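Copper-containing nitrite reductase (Hyphomicrobium denitrificans 1NES1, PDB 6TFO) probably reduces nitrite to nitric oxide with electrons taken from cytochrome c, using bound copper. Local coordinates at residues L380-V383 against T384-P387; Y345-V348 against G349-V352. All coordinates share one frame; numbering follows the deposited sequence.

Interaction 1. Residues L380-V383 against T384-P387; sequences LGSV and TSPP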
ATOM      1  N   LEU C 380      -9.430 -36.358 -32.310  1.00 47.16           N
ATOM      2  CA  LEU C 380      -8.000 -35.964 -32.299  1.00 44.65           C
ATOM      3  C   LEU C 380      -7.567 -35.620 -33.724  1.00 43.22           C
ATOM      4  O   LEU C 380      -6.358 -35.616 -33.988  1.00 41.19           O
ATOM      5  CB  LEU C 380      -7.171 -37.089 -31.667  1.00 45.29           C
ATOM      6  CG  LEU C 380      -7.577 -37.453 -30.232  1.00 49.55           C
ATOM      7  CD1 LEU C 380      -6.695 -38.559 -29.658  1.00 50.52           C
ATOM      8  CD2 LEU C 380      -7.511 -36.229 -29.318  1.00 56.69           C
ATOM      9  N   GLY C 381      -8.535 -35.280 -34.579  1.00 45.84           N
ATOM     10  CA  GLY C 381      -8.304 -34.911 -35.989  1.00 51.95           C
ATOM     11  C   GLY C 381      -7.836 -36.082 -36.844  1.00 53.62           C
ATOM     12  O   GLY C 381      -7.176 -35.821 -37.893  1.00 50.39           O
ATOM     13  N   SER C 382      -8.138 -37.320 -36.421  1.00 51.53           N
ATOM     14  CA  SER C 382      -7.868 -38.531 -37.235  1.00 46.96           C
ATOM     15  C   SER C 382      -8.879 -38.579 -38.372  1.00 45.50           C
ATOM     16  O   SER C 382     -10.101 -38.557 -38.119  1.00 43.71           O
ATOM     17  CB  SER C 382      -7.874 -39.805 -36.466  1.00 47.27           C
ATOM     18  OG  SER C 382      -7.539 -40.875 -37.342  1.00 49.24           O
ATOM     19  N   VAL C 383      -8.356 -38.573 -39.587  1.00 50.30           N
ATOM     20  CA  VAL C 383      -9.163 -38.592 -40.831  1.00 49.84           C
ATOM     21  C   VAL C 383      -9.192 -40.051 -41.315  1.00 51.00           C
ATOM     22  O   VAL C 383     -10.017 -40.365 -42.146  1.00 52.26           O
ATOM     23  CB  VAL C 383      -8.535 -37.573 -41.794  1.00 52.68           C
ATOM     24  CG1 VAL C 383      -8.300 -38.103 -43.197  1.00 59.03           C
ATOM     25  CG2 VAL C 383      -9.326 -36.285 -41.807  1.00 52.15           C
ATOM     26  N   THR C 384      -8.386 -40.931 -40.709  1.00 50.93           N
ATOM     27  CA  THR C 384      -8.206 -42.339 -41.139  1.00 52.61           C
ATOM     28  C   THR C 384      -8.972 -43.276 -40.202  1.00 53.04           C
ATOM     29  O   THR C 384      -9.463 -44.289 -40.708  1.00 57.06           O
ATOM     30  CB  THR C 384      -6.721 -42.687 -41.251  1.00 50.97           C
ATOM     31  OG1 THR C 384      -6.035 -42.399 -40.034  1.00 49.63           O
ATOM     32  CG2 THR C 384      -6.038 -41.918 -42.359  1.00 57.06           C
ATOM     33  N   SER C 385      -9.118 -42.939 -38.918  1.00 46.87           N
ATOM     34  CA  SER C 385      -9.960 -43.709 -37.977  1.00 45.97           C
ATOM     35  C   SER C 385     -11.430 -43.362 -38.178  1.00 43.43           C
ATOM     36  O   SER C 385     -11.782 -42.263 -38.596  1.00 42.28           O
ATOM     37  CB  SER C 385      -9.538 -43.499 -36.568  1.00 48.37           C
ATOM     38  OG  SER C 385      -8.246 -44.050 -36.347  1.00 51.39           O
ATOM     39  N   PRO C 386     -12.340 -44.331 -37.942  1.00 47.13           N
ATOM     40  CA  PRO C 386     -13.765 -44.082 -38.088  1.00 48.09           C
ATOM     41  C   PRO C 386     -14.155 -42.972 -37.131  1.00 48.11           C
ATOM     42  O   PRO C 386     -13.749 -42.980 -35.972  1.00 48.83           O
ATOM     43  CB  PRO C 386     -14.454 -45.408 -37.734  1.00 48.88           C
ATOM     44  CG  PRO C 386     -13.380 -46.250 -37.053  1.00 51.52           C
ATOM     45  CD  PRO C 386     -12.051 -45.721 -37.552  1.00 49.57           C
ATOM     46  N   PRO C 387     -14.938 -41.981 -37.593  1.00 44.70           N
ATOM     47  CA  PRO C 387     -15.401 -40.919 -36.703  1.00 42.76           C
ATOM     48  C   PRO C 387     -16.370 -41.426 -35.631  1.00 42.99           C
ATOM     49  O   PRO C 387     -17.038 -42.409 -35.855  1.00 45.62           O
ATOM     50  CB  PRO C 387     -16.070 -39.922 -37.651  1.00 45.67           C
ATOM     51  CG  PRO C 387     -16.420 -40.738 -38.884  1.00 47.99           C
ATOM     52  CD  PRO C 387     -15.365 -41.818 -38.988  1.00 44.59           C
TER

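Interaction 2. Residues Y345-V348 against G349-V352; sequences YANV and GETV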
ATOM      1  N   TYR C 345     -23.314 -18.868 -42.867  1.00 56.87           N
ATOM      2  CA  TYR C 345     -24.631 -18.970 -43.547  1.00 54.90           C
ATOM      3  C   TYR C 345     -24.776 -20.363 -44.165  1.00 54.02           C
ATOM      4  O   TYR C 345     -23.823 -20.878 -44.775  1.00 47.16           O
ATOM      5  CB  TYR C 345     -24.774 -17.865 -44.596  1.00 58.00           C
ATOM      6  CG  TYR C 345     -24.772 -16.476 -44.009  1.00 58.97           C
ATOM      7  CD1 TYR C 345     -25.901 -15.961 -43.376  1.00 56.94           C
ATOM      8  CD2 TYR C 345     -23.626 -15.686 -44.052  1.00 57.69           C
ATOM      9  CE1 TYR C 345     -25.898 -14.691 -42.819  1.00 57.40           C
ATOM     10  CE2 TYR C 345     -23.607 -14.417 -43.495  1.00 58.67           C
ATOM     11  CZ  TYR C 345     -24.744 -13.919 -42.877  1.00 57.45           C
ATOM     12  OH  TYR C 345     -24.708 -12.668 -42.343  1.00 52.96           O
ATOM     13  N   ALA C 346     -25.946 -20.972 -43.992  1.00 57.72           N
ATOM     14  CA  ALA C 346     -26.272 -22.302 -44.552  1.00 58.05           C
ATOM     15  C   ALA C 346     -27.792 -22.431 -44.742  1.00 55.61           C
ATOM     16  O   ALA C 346     -28.528 -21.552 -44.256  1.00 54.38           O
ATOM     17  CB  ALA C 346     -25.710 -23.386 -43.665  1.00 56.82           C
ATOM     18  N   ASN C 347     -28.224 -23.500 -45.419  1.00 56.62           N
ATOM     19  CA  ASN C 347     -29.641 -23.772 -45.763  1.00 57.55           C
ATOM     20  C   ASN C 347     -30.115 -25.070 -45.099  1.00 56.65           C
ATOM     21  O   ASN C 347     -29.316 -26.048 -45.023  1.00 52.94           O
ATOM     22  CB  ASN C 347     -29.813 -23.798 -47.278  1.00 62.04           C
ATOM     23  CG  ASN C 347     -29.427 -22.472 -47.889  1.00 59.51           C
ATOM     24  OD1 ASN C 347     -29.974 -21.429 -47.537  1.00 60.15           O
ATOM     25  ND2 ASN C 347     -28.446 -22.507 -48.768  1.00 60.59           N
ATOM     26  N   VAL C 348     -31.374 -25.073 -44.644  1.00 54.08           N
ATOM     27  CA  VAL C 348     -32.050 -26.285 -44.094  1.00 55.21           C
ATOM     28  C   VAL C 348     -31.832 -27.439 -45.077  1.00 53.47           C
ATOM     29  O   VAL C 348     -31.877 -27.190 -46.289  1.00 49.17           O
ATOM     30  CB  VAL C 348     -33.545 -26.026 -43.838  1.00 56.45           C
ATOM     31  CG1 VAL C 348     -34.267 -27.305 -43.425  1.00 57.35           C
ATOM     32  CG2 VAL C 348     -33.743 -24.941 -42.778  1.00 57.83           C
ATOM     33  N   GLY C 349     -31.575 -28.647 -44.573  1.00 54.14           N
ATOM     34  CA  GLY C 349     -31.380 -29.853 -45.395  1.00 54.89           C
ATOM     35  C   GLY C 349     -29.915 -30.109 -45.704  1.00 58.56           C
ATOM     36  O   GLY C 349     -29.590 -31.274 -46.058  1.00 58.51           O
ATOM     37  N   GLU C 350     -29.050 -29.093 -45.586  1.00 51.47           N
ATOM     38  CA  GLU C 350     -27.616 -29.254 -45.951  1.00 47.45           C
ATOM     39  C   GLU C 350     -26.884 -30.008 -44.840  1.00 49.39           C
ATOM     40  O   GLU C 350     -27.172 -29.756 -43.646  1.00 51.43           O
ATOM     41  CB  GLU C 350     -26.936 -27.912 -46.170  1.00 48.69           C
ATOM     42  CG  GLU C 350     -27.379 -27.188 -47.415  1.00 49.37           C
ATOM     43  CD  GLU C 350     -26.688 -25.853 -47.573  1.00 55.93           C
ATOM     44  OE1 GLU C 350     -26.751 -25.268 -48.648  1.00 59.02           O
ATOM     45  OE2 GLU C 350     -26.066 -25.406 -46.604  1.00 65.93           O
ATOM     46  N   THR C 351     -25.990 -30.915 -45.224  1.00 48.78           N
ATOM     47  CA  THR C 351     -24.921 -31.436 -44.344  1.00 54.62           C
ATOM     48  C   THR C 351     -23.785 -30.411 -44.351  1.00 55.95           C
ATOM     49  O   THR C 351     -23.360 -30.003 -45.447  1.00 56.36           O
ATOM     50  CB  THR C 351     -24.436 -32.820 -44.777  1.00 52.86           C
ATOM     51  OG1 THR C 351     -24.055 -32.639 -46.141  1.00 65.32           O
ATOM     52  CG2 THR C 351     -25.483 -33.900 -44.602  1.00 50.37           C
ATOM     53  N   VAL C 352     -23.351 -30.003 -43.162  1.00 54.11           N
ATOM     54  CA  VAL C 352     -22.327 -28.954 -42.930  1.00 50.50           C
ATOM     55  C   VAL C 352     -21.109 -29.628 -42.298  1.00 47.81           C
ATOM     56  O   VAL C 352     -21.301 -30.463 -41.370  1.00 49.57           O
ATOM     57  CB  VAL C 352     -22.897 -27.854 -42.022  1.00 50.72           C
ATOM     58  CG1 VAL C 352     -21.809 -26.888 -41.578  1.00 53.36           C
ATOM     59  CG2 VAL C 352     -24.041 -27.128 -42.706  1.00 53.06           C
TER

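Interaction 1. Residues L380-V383 against T384-P387
Ser382 turns its hydroxyl inward across the bend and meets the backbone of Thr384 and Ser385, so the hydrogen bonds here run from main chain to side chain. The firmer of the two comes from Ser385 N, which reaches Ser382 OG at 3.0 Å with an N-H...O angle of 161°. Thr384 N also points at Ser382 OG, but at 3.5 Å and 145° this second bond is weak. Ser382 can serve both because its OG stands opposite the backbone N about the CA-CB bond (chi1 -177°), which carries it toward the N-H groups of the following residues. The serine oxygen thus accepts from N-H groups two and three residues further on, weakly as in an ST turn for the nearer one and much as a helix N-cap does, although no helix follows; here it folds the loop between strands 374-377 and 388-391 of the C-terminal cupredoxin-type domain. Van der Waals contact backs up the polar part: the CB of Ser385 lies 3.4 Å from Ser382 OG, and the CB atoms of Ser382 and Ser385 are 4.1 Å apart. All three hydroxyls also bond across a subunit boundary. Ser382 OG donates to the carbonyl O of Thr389 of the second subunit, while Thr384 OG1 and Ser385 OG both hydrogen-bond to the hydroxyl of that same Thr389. Apolar contact is left mainly to Val383, whose side chain packs on Pro256, Pro284 and Leu288 of its own chain, with Thr384 joining it against Pro256.

Interaction 2. Residues Y345-V348 against G349-V352
Asn347 to Glu350 form a type II beta turn, closed by a hydrogen bond from Glu350 N to Asn347 O at 3.1 Å. Gly349 takes the third corner at a phi of 94°, where a CB would be jammed against the carbonyl O of Val348, so the backbone itself calls for glycine. The side chain of Glu350 then folds back over the turn. Its CG lies beside its own backbone N (chi1 -70°) and the chain runs extended from there, which brings the carboxylate to the start of the turn. There Glu350 OE2 takes Asn347 N at 3.1 Å in an almost straight bond, while Glu350 OE1 takes Asn347 ND2 at 3.2 Å. Both donors approach from above the carboxylate plane. The two side chains lie alongside each other and point the same way, with their amide and carboxylate planes 74° apart. The methyl of Ala346 (CB) also touches Glu350 OE2 at 3.6 Å and Val352 CG2 at 4.2 Å. Arg293 adds a salt bridge to Glu350 OE1, which thus holds a second partner besides Asn347 ND2. Replacing Glu350 by an alanine is likely to leave Asn347 N without this acceptor, take a salt-bridge partner from Arg293, and free the Asn347 amide to turn. The turn leads from strand 344-345 into strand 351-360: Ala346 pairs through its backbone with Asn433 of strand 430-434, Gly349 and Glu350 pair with Leu408, and Val352 packs inward against Phe295 of strand 293-302 and Phe406 of strand 400-407.

In the fold
Following the chain, interaction 2 comes first: residues 345-352 close the short connection that carries the backbone from strand 344-345, at the edge, within the chain, of the five-stranded sheet, into strand 351-360, in the interior of the six-stranded one. Interaction 1 follows at 380-387, within the loop joining strands 374-377 and 388-391, antiparallel neighbours at what is, within the chain, the far edge of that six-stranded sheet. The two are in series and neither nest nor cross. The centres of interaction 1 and interaction 2 lie about 23 Å apart; the nearest atoms of interactions 1 and 2 are about 11 Å apart. Interaction 2 thus links the two sheets within one chain, whereas interaction 1 lies against a second subunit.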